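Local coordinates for putative alpha-ketoglutarate-dependent taurine dioxygenase (Burkholderia xenovorans, PDB 5HSX), which probably acts as an iron(II)-dependent dioxygenase that uses 2-oxoglutarate as co-substrate, like other members of the TauD/TfdA family, at residues Glu32-Asp37 with Phe61-Phe66; Ser136-Val141 with Ala264-Arg269; Pro144-Asp149 with Leu282-Gln287; Asp149-Asn154 with Glu251-Phe256. All blocks are in the same frame, centred on the assembly; numbering follows the deposited sequence.

Contact 1. Residues Glu32-Asp37 with Phe61-Phe66; sequences EIHGVD and FFREQF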
# COMPACT_ATOMS: atom_id res chain seq x y z
N GLU B 32 -11.43 7.85 9.50
CA GLU B 32 -11.15 8.30 10.85
C GLU B 32 -12.44 8.76 11.50
O GLU B 32 -13.31 9.35 10.85
CB GLU B 32 -10.13 9.46 10.85
CG GLU B 32 -8.77 9.07 10.34
CD GLU B 32 -7.68 10.04 10.78
OE1 GLU B 32 -8.02 11.08 11.38
OE2 GLU B 32 -6.49 9.75 10.54
N ILE B 33 -12.57 8.46 12.79
CA ILE B 33 -13.67 8.95 13.61
C ILE B 33 -13.09 9.90 14.65
O ILE B 33 -12.09 9.57 15.31
CB ILE B 33 -14.45 7.80 14.28
CG1 ILE B 33 -15.04 6.88 13.21
CG2 ILE B 33 -15.53 8.36 15.20
CD1 ILE B 33 -15.76 5.67 13.76
N HIS B 34 -13.68 11.08 14.76
CA HIS B 34 -13.35 12.03 15.81
C HIS B 34 -14.61 12.43 16.55
O HIS B 34 -15.73 12.20 16.08
CB HIS B 34 -12.64 13.27 15.23
CG HIS B 34 -11.26 13.00 14.72
ND1 HIS B 34 -10.12 13.28 15.45
CD2 HIS B 34 -10.83 12.47 13.55
CE1 HIS B 34 -9.06 12.93 14.75
NE2 HIS B 34 -9.46 12.44 13.59
N GLY B 35 -14.42 13.00 17.74
CA GLY B 35 -15.53 13.43 18.58
C GLY B 35 -15.99 12.43 19.61
O GLY B 35 -17.06 12.62 20.20
N VAL B 36 -15.23 11.36 19.84
CA VAL B 36 -15.60 10.32 20.79
C VAL B 36 -14.45 10.15 21.77
O VAL B 36 -13.28 10.10 21.37
CB VAL B 36 -15.91 8.98 20.09
CG1 VAL B 36 -16.77 8.10 20.97
CG2 VAL B 36 -16.57 9.21 18.74
N ASP B 37 -14.77 10.06 23.07
CA ASP B 37 -13.78 9.83 24.12
C ASP B 37 -13.91 8.38 24.56
O ASP B 37 -14.83 8.03 25.30
CB ASP B 37 -13.98 10.81 25.28
CG ASP B 37 -12.98 10.59 26.42
OD1 ASP B 37 -13.11 11.29 27.44
OD2 ASP B 37 -12.09 9.73 26.31
N PHE B 61 -10.78 4.28 12.32
CA PHE B 61 -9.60 4.59 13.11
C PHE B 61 -9.90 5.73 14.08
O PHE B 61 -10.62 6.67 13.75
CB PHE B 61 -8.41 4.98 12.22
CG PHE B 61 -8.05 3.96 11.19
CD1 PHE B 61 -7.33 2.83 11.54
CD2 PHE B 61 -8.44 4.13 9.87
CE1 PHE B 61 -6.98 1.88 10.58
CE2 PHE B 61 -8.10 3.19 8.90
CZ PHE B 61 -7.37 2.06 9.26
N PHE B 62 -9.32 5.64 15.28
CA PHE B 62 -9.36 6.70 16.27
C PHE B 62 -7.94 7.15 16.58
O PHE B 62 -6.99 6.36 16.45
CB PHE B 62 -10.05 6.25 17.58
CG PHE B 62 -11.42 5.64 17.38
CD1 PHE B 62 -12.57 6.42 17.52
CD2 PHE B 62 -11.57 4.30 17.06
CE1 PHE B 62 -13.84 5.85 17.35
CE2 PHE B 62 -12.83 3.73 16.88
CZ PHE B 62 -13.96 4.51 17.03
N ARG B 63 -7.80 8.41 16.98
CA ARG B 63 -6.52 8.98 17.36
C ARG B 63 -6.60 9.55 18.77
O ARG B 63 -7.67 9.98 19.22
CB ARG B 63 -6.08 10.10 16.40
CG ARG B 63 -5.96 9.69 14.95
CD ARG B 63 -4.76 8.80 14.70
NE ARG B 63 -4.46 8.73 13.27
CZ ARG B 63 -3.42 8.07 12.76
NH1 ARG B 63 -2.59 7.41 13.55
NH2 ARG B 63 -3.23 8.06 11.45
N GLU B 64 -5.46 9.56 19.46
CA GLU B 64 -5.33 10.19 20.77
C GLU B 64 -6.29 9.58 21.79
O GLU B 64 -6.90 10.29 22.60
CB GLU B 64 -5.54 11.71 20.67
CG GLU B 64 -4.55 12.43 19.80
CD GLU B 64 -3.15 12.36 20.35
OE1 GLU B 64 -2.24 11.91 19.62
OE2 GLU B 64 -2.95 12.76 21.52
N GLN B 65 -6.43 8.26 21.76
CA GLN B 65 -7.25 7.52 22.71
C GLN B 65 -6.30 6.67 23.56
O GLN B 65 -5.92 5.56 23.18
CB GLN B 65 -8.28 6.66 21.98
CG GLN B 65 -9.13 7.44 20.99
CD GLN B 65 -10.07 8.42 21.66
OE1 GLN B 65 -10.52 8.18 22.79
NE2 GLN B 65 -10.38 9.51 20.99
N PHE B 66 -5.91 7.19 24.72
CA PHE B 66 -4.95 6.53 25.59
C PHE B 66 -5.72 5.74 26.64
O PHE B 66 -6.25 6.31 27.60
CB PHE B 66 -4.00 7.55 26.21
CG PHE B 66 -3.27 8.36 25.17
CD1 PHE B 66 -2.13 7.86 24.56
CD2 PHE B 66 -3.76 9.60 24.77
CE1 PHE B 66 -1.47 8.59 23.58
CE2 PHE B 66 -3.10 10.33 23.79
CZ PHE B 66 -1.96 9.83 23.20
O HOH W 1 -5.14 8.31 9.08
O HOH W 2 -10.32 9.87 17.48
O HOH W 3 -9.97 9.71 25.04

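Contact 2. Residues Ser136-Val141 with Ala264-Arg269; sequences SILRGV and AFWDNR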
# COMPACT_ATOMS: atom_id res chain seq x y z
N SER B 136 -12.09 -6.95 15.14
CA SER B 136 -11.02 -6.79 16.11
C SER B 136 -10.81 -5.31 16.39
O SER B 136 -11.07 -4.46 15.53
CB SER B 136 -9.71 -7.42 15.62
OG SER B 136 -9.95 -8.61 14.88
N ILE B 137 -10.34 -5.01 17.59
CA ILE B 137 -10.04 -3.65 18.02
C ILE B 137 -8.61 -3.64 18.53
O ILE B 137 -8.31 -4.23 19.58
CB ILE B 137 -11.01 -3.16 19.10
CG1 ILE B 137 -12.44 -3.16 18.54
CG2 ILE B 137 -10.60 -1.77 19.60
CD1 ILE B 137 -13.50 -3.09 19.57
N LEU B 138 -7.72 -2.97 17.81
CA LEU B 138 -6.29 -2.97 18.08
C LEU B 138 -5.86 -1.57 18.49
O LEU B 138 -6.10 -0.61 17.74
CB LEU B 138 -5.53 -3.42 16.82
CG LEU B 138 -4.01 -3.45 16.82
CD1 LEU B 138 -3.49 -4.44 17.84
CD2 LEU B 138 -3.54 -3.79 15.40
N ARG B 139 -5.23 -1.43 19.66
CA ARG B 139 -4.78 -0.13 20.14
C ARG B 139 -3.26 -0.08 20.27
O ARG B 139 -2.62 -1.06 20.68
CB ARG B 139 -5.46 0.24 21.48
CG ARG B 139 -4.81 -0.31 22.75
CD ARG B 139 -5.63 0.08 23.98
NE ARG B 139 -4.82 0.13 25.19
CZ ARG B 139 -4.66 -0.87 26.05
NH1 ARG B 139 -5.27 -2.03 25.84
NH2 ARG B 139 -3.88 -0.72 27.12
N GLY B 140 -2.67 1.06 19.91
CA GLY B 140 -1.23 1.24 19.95
C GLY B 140 -0.79 1.99 21.19
O GLY B 140 -1.23 3.12 21.42
N VAL B 141 0.06 1.36 21.98
CA VAL B 141 0.56 1.94 23.23
C VAL B 141 1.96 2.50 23.07
O VAL B 141 2.22 3.67 23.38
CB VAL B 141 0.49 0.90 24.37
CG1 VAL B 141 1.19 1.44 25.61
CG2 VAL B 141 -0.96 0.55 24.66
N ALA B 264 -7.49 0.95 15.80
CA ALA B 264 -8.07 0.46 14.55
C ALA B 264 -9.15 -0.56 14.89
O ALA B 264 -8.92 -1.47 15.70
CB ALA B 264 -6.99 -0.18 13.66
N PHE B 265 -10.31 -0.41 14.26
CA PHE B 265 -11.50 -1.23 14.52
C PHE B 265 -11.97 -1.71 13.16
O PHE B 265 -12.43 -0.91 12.34
CB PHE B 265 -12.56 -0.37 15.23
CG PHE B 265 -13.82 -1.09 15.68
CD1 PHE B 265 -13.98 -2.47 15.56
CD2 PHE B 265 -14.85 -0.36 16.25
CE1 PHE B 265 -15.15 -3.08 16.00
CE2 PHE B 265 -16.02 -0.96 16.69
CZ PHE B 265 -16.17 -2.33 16.56
N TRP B 266 -11.81 -3.01 12.87
CA TRP B 266 -12.12 -3.47 11.52
C TRP B 266 -13.10 -4.64 11.52
O TRP B 266 -13.19 -5.41 12.48
CB TRP B 266 -10.87 -3.87 10.73
CG TRP B 266 -10.08 -5.05 11.23
CD1 TRP B 266 -10.21 -6.35 10.82
CD2 TRP B 266 -8.98 -5.03 12.15
NE1 TRP B 266 -9.28 -7.14 11.46
CE2 TRP B 266 -8.51 -6.35 12.27
CE3 TRP B 266 -8.36 -4.02 12.89
CZ2 TRP B 266 -7.44 -6.69 13.11
CZ3 TRP B 266 -7.30 -4.36 13.72
CH2 TRP B 266 -6.86 -5.69 13.83
N ASP B 267 -13.83 -4.74 10.41
CA ASP B 267 -14.86 -5.75 10.19
C ASP B 267 -14.22 -6.90 9.42
O ASP B 267 -14.01 -6.81 8.21
CB ASP B 267 -16.04 -5.15 9.43
CG ASP B 267 -17.20 -6.13 9.26
OD1 ASP B 267 -17.01 -7.34 9.51
OD2 ASP B 267 -18.29 -5.69 8.85
N ASN B 268 -13.92 -8.00 10.13
CA ASN B 268 -13.30 -9.18 9.53
C ASN B 268 -14.20 -9.90 8.54
O ASN B 268 -13.73 -10.78 7.82
CB ASN B 268 -12.91 -10.18 10.61
CG ASN B 268 -11.69 -9.77 11.36
OD1 ASN B 268 -10.64 -9.51 10.76
ND2 ASN B 268 -11.80 -9.72 12.69
N ARG B 269 -15.49 -9.59 8.51
CA ARG B 269 -16.33 -10.24 7.52
C ARG B 269 -16.18 -9.61 6.14
O ARG B 269 -16.66 -10.20 5.16
CB ARG B 269 -17.79 -10.18 7.98
CG ARG B 269 -17.94 -10.74 9.40
CD ARG B 269 -19.25 -10.34 10.02
NE ARG B 269 -19.35 -8.90 10.17
CZ ARG B 269 -20.34 -8.29 10.81
NH1 ARG B 269 -21.31 -9.00 11.38
NH2 ARG B 269 -20.36 -6.97 10.89

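Contact 3. Residues Pro144-Asp149 with Leu282-Gln287; sequences PPYGGD and LDFDRQ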
# COMPACT_ATOMS: atom_id res chain seq x y z
N PRO B 144 6.48 3.16 17.19
CA PRO B 144 7.70 3.76 16.64
C PRO B 144 7.39 5.03 15.87
O PRO B 144 6.31 5.17 15.27
CB PRO B 144 8.24 2.66 15.71
CG PRO B 144 7.65 1.38 16.24
CD PRO B 144 6.28 1.77 16.74
N PRO B 145 8.34 5.98 15.82
CA PRO B 145 8.12 7.20 15.01
C PRO B 145 7.86 6.91 13.54
O PRO B 145 7.17 7.70 12.88
CB PRO B 145 9.42 7.99 15.21
CG PRO B 145 10.41 7.02 15.74
CD PRO B 145 9.63 6.00 16.51
N TYR B 146 8.39 5.82 13.00
CA TYR B 146 8.06 5.40 11.64
C TYR B 146 8.36 3.92 11.51
O TYR B 146 9.04 3.32 12.35
CB TYR B 146 8.83 6.22 10.60
CG TYR B 146 10.33 6.21 10.78
CD1 TYR B 146 11.12 5.29 10.11
CD2 TYR B 146 10.95 7.13 11.61
CE1 TYR B 146 12.50 5.28 10.27
CE2 TYR B 146 12.32 7.13 11.78
CZ TYR B 146 13.09 6.19 11.11
OH TYR B 146 14.45 6.19 11.27
N GLY B 147 7.86 3.34 10.43
CA GLY B 147 7.80 1.91 10.28
C GLY B 147 6.57 1.34 10.97
O GLY B 147 5.96 1.95 11.85
N GLY B 148 6.18 0.15 10.54
CA GLY B 148 5.11 -0.57 11.21
C GLY B 148 3.70 -0.26 10.75
O GLY B 148 2.76 -0.55 11.50
N ASP B 149 3.52 0.31 9.56
CA ASP B 149 2.18 0.60 9.07
C ASP B 149 1.39 -0.69 8.84
O ASP B 149 1.97 -1.74 8.54
CB ASP B 149 2.24 1.39 7.75
CG ASP B 149 2.81 2.80 7.90
OD1 ASP B 149 3.21 3.22 9.01
OD2 ASP B 149 2.88 3.49 6.86
N LEU B 282 14.14 -2.26 12.24
CA LEU B 282 14.43 -1.03 12.96
C LEU B 282 14.57 -1.28 14.46
O LEU B 282 14.13 -2.30 14.99
CB LEU B 282 13.32 0.00 12.71
CG LEU B 282 13.05 0.43 11.27
CD1 LEU B 282 11.73 1.19 11.17
CD2 LEU B 282 14.21 1.28 10.73
N ASP B 283 15.18 -0.32 15.14
CA ASP B 283 15.51 -0.45 16.55
C ASP B 283 14.32 -0.22 17.48
O ASP B 283 14.41 -0.55 18.67
CB ASP B 283 16.62 0.54 16.91
CG ASP B 283 17.62 -0.03 17.90
OD1 ASP B 283 17.27 -1.01 18.60
OD2 ASP B 283 18.74 0.51 17.99
N PHE B 284 13.21 0.31 16.97
CA PHE B 284 12.16 0.84 17.82
C PHE B 284 11.33 -0.26 18.47
O PHE B 284 11.03 -1.29 17.85
CB PHE B 284 11.22 1.75 17.02
CG PHE B 284 11.92 2.83 16.25
CD1 PHE B 284 11.77 2.93 14.88
CD2 PHE B 284 12.71 3.77 16.90
CE1 PHE B 284 12.40 3.94 14.16
CE2 PHE B 284 13.35 4.78 16.19
CZ PHE B 284 13.19 4.86 14.82
N ASP B 285 10.92 -0.03 19.72
CA ASP B 285 9.99 -0.91 20.39
C ASP B 285 8.57 -0.64 19.90
O ASP B 285 8.24 0.47 19.48
CB ASP B 285 10.07 -0.74 21.90
CG ASP B 285 11.30 -1.39 22.50
OD1 ASP B 285 12.29 -1.57 21.77
OD2 ASP B 285 11.27 -1.72 23.70
N ARG B 286 7.73 -1.68 19.96
CA ARG B 286 6.37 -1.58 19.44
C ARG B 286 5.48 -2.47 20.29
O ARG B 286 5.70 -3.68 20.36
CB ARG B 286 6.33 -2.00 17.97
CG ARG B 286 5.00 -1.77 17.26
CD ARG B 286 5.15 -2.08 15.77
NE ARG B 286 3.96 -1.78 14.97
CZ ARG B 286 3.03 -2.68 14.65
NH1 ARG B 286 3.15 -3.93 15.09
NH2 ARG B 286 1.99 -2.34 13.90
N GLN B 287 4.47 -1.87 20.92
CA GLN B 287 3.56 -2.60 21.80
C GLN B 287 2.13 -2.18 21.48
O GLN B 287 1.79 -1.00 21.61
CB GLN B 287 3.86 -2.34 23.27
CG GLN B 287 2.90 -3.04 24.23
CD GLN B 287 3.10 -4.55 24.28
OE1 GLN B 287 4.18 -5.03 24.63
NE2 GLN B 287 2.06 -5.30 23.95
O HOH W 4 3.83 1.09 14.16

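Contact 4. Residues Asp149-Asn154 with Glu251-Phe256; sequences DTQWTN and EFTVRF. With EDO (1,2-ethanediol), chain O.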
# COMPACT_ATOMS: atom_id res chain seq x y z
N ASP B 149 3.52 0.31 9.56
CA ASP B 149 2.18 0.60 9.07
C ASP B 149 1.39 -0.69 8.84
O ASP B 149 1.97 -1.74 8.54
CB ASP B 149 2.24 1.39 7.75
CG ASP B 149 2.81 2.80 7.90
OD1 ASP B 149 3.21 3.22 9.01
OD2 ASP B 149 2.88 3.49 6.86
N THR B 150 0.07 -0.60 8.97
CA THR B 150 -0.84 -1.71 8.70
C THR B 150 -1.69 -1.36 7.48
O THR B 150 -2.00 -0.19 7.24
CB THR B 150 -1.76 -1.99 9.92
OG1 THR B 150 -0.96 -2.16 11.10
CG2 THR B 150 -2.60 -3.24 9.70
N GLN B 151 -2.06 -2.38 6.71
CA GLN B 151 -2.94 -2.18 5.57
C GLN B 151 -4.15 -3.10 5.66
O GLN B 151 -4.07 -4.20 6.21
CB GLN B 151 -2.23 -2.42 4.23
CG GLN B 151 -0.93 -1.62 4.07
CD GLN B 151 -0.46 -1.58 2.63
OE1 GLN B 151 -1.25 -1.34 1.72
NE2 GLN B 151 0.85 -1.80 2.42
N TRP B 152 -5.25 -2.64 5.08
CA TRP B 152 -6.47 -3.42 4.95
C TRP B 152 -6.93 -3.40 3.50
O TRP B 152 -6.67 -2.45 2.76
CB TRP B 152 -7.62 -2.87 5.84
CG TRP B 152 -7.46 -3.11 7.32
CD1 TRP B 152 -8.10 -4.06 8.07
CD2 TRP B 152 -6.64 -2.37 8.22
NE1 TRP B 152 -7.71 -3.96 9.39
CE2 TRP B 152 -6.81 -2.93 9.51
CE3 TRP B 152 -5.76 -1.29 8.07
CZ2 TRP B 152 -6.15 -2.45 10.63
CZ3 TRP B 152 -5.09 -0.81 9.20
CH2 TRP B 152 -5.30 -1.39 10.46
N THR B 153 -7.66 -4.44 3.10
CA THR B 153 -8.26 -4.45 1.78
C THR B 153 -9.74 -4.79 1.89
O THR B 153 -10.16 -5.50 2.80
CB THR B 153 -7.55 -5.42 0.84
OG1 THR B 153 -8.12 -5.30 -0.47
CG2 THR B 153 -7.65 -6.88 1.35
N ASN B 154 -10.52 -4.26 0.95
CA ASN B 154 -11.98 -4.33 0.99
C ASN B 154 -12.42 -5.53 0.15
O ASN B 154 -12.41 -5.48 -1.08
CB ASN B 154 -12.55 -3.02 0.46
CG ASN B 154 -14.06 -2.99 0.44
OD1 ASN B 154 -14.72 -4.02 0.50
ND2 ASN B 154 -14.62 -1.79 0.35
N GLU B 251 -6.35 -0.26 -5.47
CA GLU B 251 -7.65 0.41 -5.42
C GLU B 251 -8.54 -0.12 -4.31
O GLU B 251 -9.50 0.56 -3.93
CB GLU B 251 -8.36 0.27 -6.76
CG GLU B 251 -8.90 -1.13 -7.00
CD GLU B 251 -9.10 -1.45 -8.47
OE1 GLU B 251 -8.11 -1.83 -9.13
OE2 GLU B 251 -10.25 -1.33 -8.96
N PHE B 252 -8.27 -1.32 -3.79
CA PHE B 252 -9.09 -1.89 -2.72
C PHE B 252 -8.52 -1.64 -1.33
O PHE B 252 -9.13 -2.07 -0.35
CB PHE B 252 -9.27 -3.42 -2.91
CG PHE B 252 -9.83 -3.81 -4.25
CD1 PHE B 252 -10.98 -3.19 -4.75
CD2 PHE B 252 -9.20 -4.78 -5.02
CE1 PHE B 252 -11.49 -3.55 -5.99
CE2 PHE B 252 -9.71 -5.14 -6.26
CZ PHE B 252 -10.86 -4.52 -6.75
N THR B 253 -7.38 -0.95 -1.21
CA THR B 253 -6.63 -0.94 0.04
C THR B 253 -6.58 0.43 0.71
O THR B 253 -6.78 1.47 0.07
CB THR B 253 -5.18 -1.43 -0.15
OG1 THR B 253 -4.42 -0.44 -0.88
CG2 THR B 253 -5.15 -2.76 -0.88
N VAL B 254 -6.29 0.41 2.00
CA VAL B 254 -5.93 1.61 2.76
C VAL B 254 -4.75 1.27 3.66
O VAL B 254 -4.63 0.15 4.16
CB VAL B 254 -7.13 2.15 3.58
CG1 VAL B 254 -7.54 1.15 4.69
CG2 VAL B 254 -6.81 3.53 4.16
N ARG B 255 -3.85 2.24 3.84
CA ARG B 255 -2.67 2.11 4.69
C ARG B 255 -2.79 3.06 5.87
O ARG B 255 -3.26 4.20 5.72
CB ARG B 255 -1.41 2.40 3.87
CG ARG B 255 -0.08 2.26 4.63
CD ARG B 255 1.06 2.29 3.64
NE ARG B 255 2.36 2.29 4.30
CZ ARG B 255 3.51 2.05 3.68
NH1 ARG B 255 3.51 1.76 2.39
NH2 ARG B 255 4.66 2.09 4.36
N PHE B 256 -2.36 2.60 7.05
CA PHE B 256 -2.52 3.35 8.30
C PHE B 256 -1.16 3.46 8.98
O PHE B 256 -0.52 2.44 9.25
CB PHE B 256 -3.51 2.64 9.23
CG PHE B 256 -3.85 3.40 10.49
CD1 PHE B 256 -4.59 4.57 10.44
CD2 PHE B 256 -3.46 2.92 11.73
CE1 PHE B 256 -4.92 5.25 11.60
CE2 PHE B 256 -3.80 3.58 12.89
CZ PHE B 256 -4.53 4.75 12.83
C1 EDO O . 4.93 -1.65 4.98
O1 EDO O . 5.16 -2.61 6.01
C2 EDO O . 3.43 -1.38 4.83
O2 EDO O . 2.77 -2.59 4.45
O HOH W 5 5.50 1.41 7.32

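Contact 1. Residues Glu32-Asp37 with Phe61-Phe66
Ile33 and Phe61 join two parallel strand ends: Ile33 N donates to Phe61 O over 2.8 Å, almost straight at 171°. One residue on, the chains have begun to part and a water replaces the direct bond, donating to Ile33 O and accepting from Arg63 N. Glu32 shares its carboxylate between two bases. OE1 receives His34 NE2 at 3.0 Å, and because this oxygen lies in the imidazole plane, the bond helps fix how the ring is turned. OE2 forms a long salt bridge with Arg63 NE, 3.6 Å away at the guanidinium edge. The two charged planes stand 74° apart, and a second water links Glu32 OE2 to Arg63 NH2. Arg63 has other work too, since its NH1 reaches Ser262 OG and Lys257 O. Gln65 bends at its second torsion (chi2 -69°), which turns the amide back to give a weak bond from NE2 to Val36 O at 3.0 Å. Its OE1 accepts from Leu38 N and from a third water that also donates to Asp37 OD2, itself bonded to Thr39 OG1. The apolar part is simple: branched Ile33 lies alongside Phe62, CB to CE1 3.7 Å. Strands 31-34 and 59-62 form a beta-alpha-beta unit with helix 44-57, whose Ile50 covers Val36 and Phe62, while strand 263-267 flanks 59-62 on its other side.

Contact 2. Residues Ser136-Val141 with Ala264-Arg269
Ser136 and Trp266 meet beside the metal site, where a sodium ion is held by His123, Asp125, His273 and Asn323. Trp266 packs against Asp125 and His273, and Ser136 OG makes a weak hydrogen bond to Asp125 OD2, so both residues belong to the second shell. Ser136 CB lies over one face of the indole, 3.8 Å from the centroid of the six-membered ring, a CH-pi contact for which the small serine suits the narrow gap between strand and ring. Trp266 turns its ring across the neighbouring strand by placing CG between its backbone N and carbonyl carbon (chi1 65°), a crowded position. Leu138 comes to the indole's edge instead, CB to CZ3 3.7 Å. Asn268 completes the group: its ND2 donates to Ser136 OG at 3.1 Å, while its OD1 accepts a weak bond from Trp266 NE1. These strands, 135-140 and 263-267, are antiparallel neighbours in the larger sheet of the double-stranded beta-helix, the cupin-type barrel of this family. Ser136 with Trp266 and Leu138 with Ala264 are hydrogen-bonded pairs, the straightest link being Leu138 N to Ala264 O at 2.9 Å and 172°. Between them sits the non-hydrogen-bonded pair of Ile137 and Phe265, whose side chains emerge on the other face of the sheet. There Ile137 CG1 rests over the phenyl face, 3.4 Å from Phe265 CD1, and Leu54 of helix 44-57 and Phe79 also pack on that ring.

Contact 3. Residues Pro144-Asp149 with Leu282-Gln287
Phe284 is the bump that fills a hollow formed by Pro144, Pro145 and Tyr146. Its flat face receives Pro145, with CD 3.8 Å from the phenyl centroid and only 8° off the ring normal, a CH-pi contact well suited to a rigid proline. Its edge is driven against the face of Tyr146 in a T-shaped pair, centroids 5.2 Å apart and planes at 78°. At the root of the ring, Pro144 CB presses on Phe284 CB at 3.4 Å. Pro144 CG lies as near to the peptide oxygen of Asp285. A second bump, Leu282 CD1, fits over the backbone bend, 3.6 Å from Tyr146 O and close to Gly147 CA, where no side chain stands in its way. Tyr146 O is buried here without a polar partner. Arg286, extended from CG to NE, runs past Pro144 CD and makes a weak bond from NH2 to Gly148 O at 3.1 Å, while its guanidinium also forms a cation-pi contact with Trp258. Tyr146 and Leu282 touch Ser26 and Ala27 of the second subunit. The two loops pack where both chain connections pass between the two sheets of the double-stranded beta-helix, probably covering one end of it.

Contact 4. Residues Asp149-Asn154 with Glu251-Phe256
Thr150 to Thr153 run antiparallel to Thr253 to Phe256, the short axes 4.7 Å apart, with Thr150-Phe256 and Trp152-Val254 as hydrogen-bonded pairs. A further bond, Asn154 N to Phe252 O at 2.9 Å, extends the ladder to where Asn154 caps helix 155-161. On one face Trp152 and Phe256 point the same way, CZ3 of the indole resting 3.8 Å from Phe256 CB. Bulky apolar groups suit this side, because Phe61 and Trp266 close over it. On the opposite face, Arg255 extends fully from a first torsion of -179°, and this carries its guanidinium to Asp149. Arg255 NE donates to the anti lone pair of Asp149 OD2 at 2.9 Å, while NH2 adds a weak bond to the same oxygen. Carboxylate and guanidinium planes stand 77° apart, unlike a flat two-oxygen pairing. Ethanediol C2 lies over the guanidinium face, 3.6 Å from Arg255 CZ, and Gln151 NE2 donates to ethanediol O2 at 2.9 Å. Arg255 NH1 also makes a weak bond to Thr253 O of the second subunit. The chemistry implies a largely apolar face toward the barrel interior and a more polar one toward the second subunit, where Asp149 probably offsets an arginine's charge.

An aromatic cluster between the sheets connects contacts 1, 2 and 4. Phe61 of contact 1 stacks on Phe256 of contact 4, CG to CE1 3.4 Å, and touches Ala264 of contact 2, CD1 to CB 3.7 Å. Trp152 of contact 4 meets Trp266 of contact 2, with NE1 3.2 Å from CG. Contact 2 lies close to the metal: the Trp266 side chain is about 5 Å from the sodium ion, against about 13 Å for that of Phe61 in contact 1. Contact 3 joins contact 2 through a probable bond from Val141 N to Gln287 O at 2.9 Å, and shares Asp149 with contact 4; these last two both reach the second subunit.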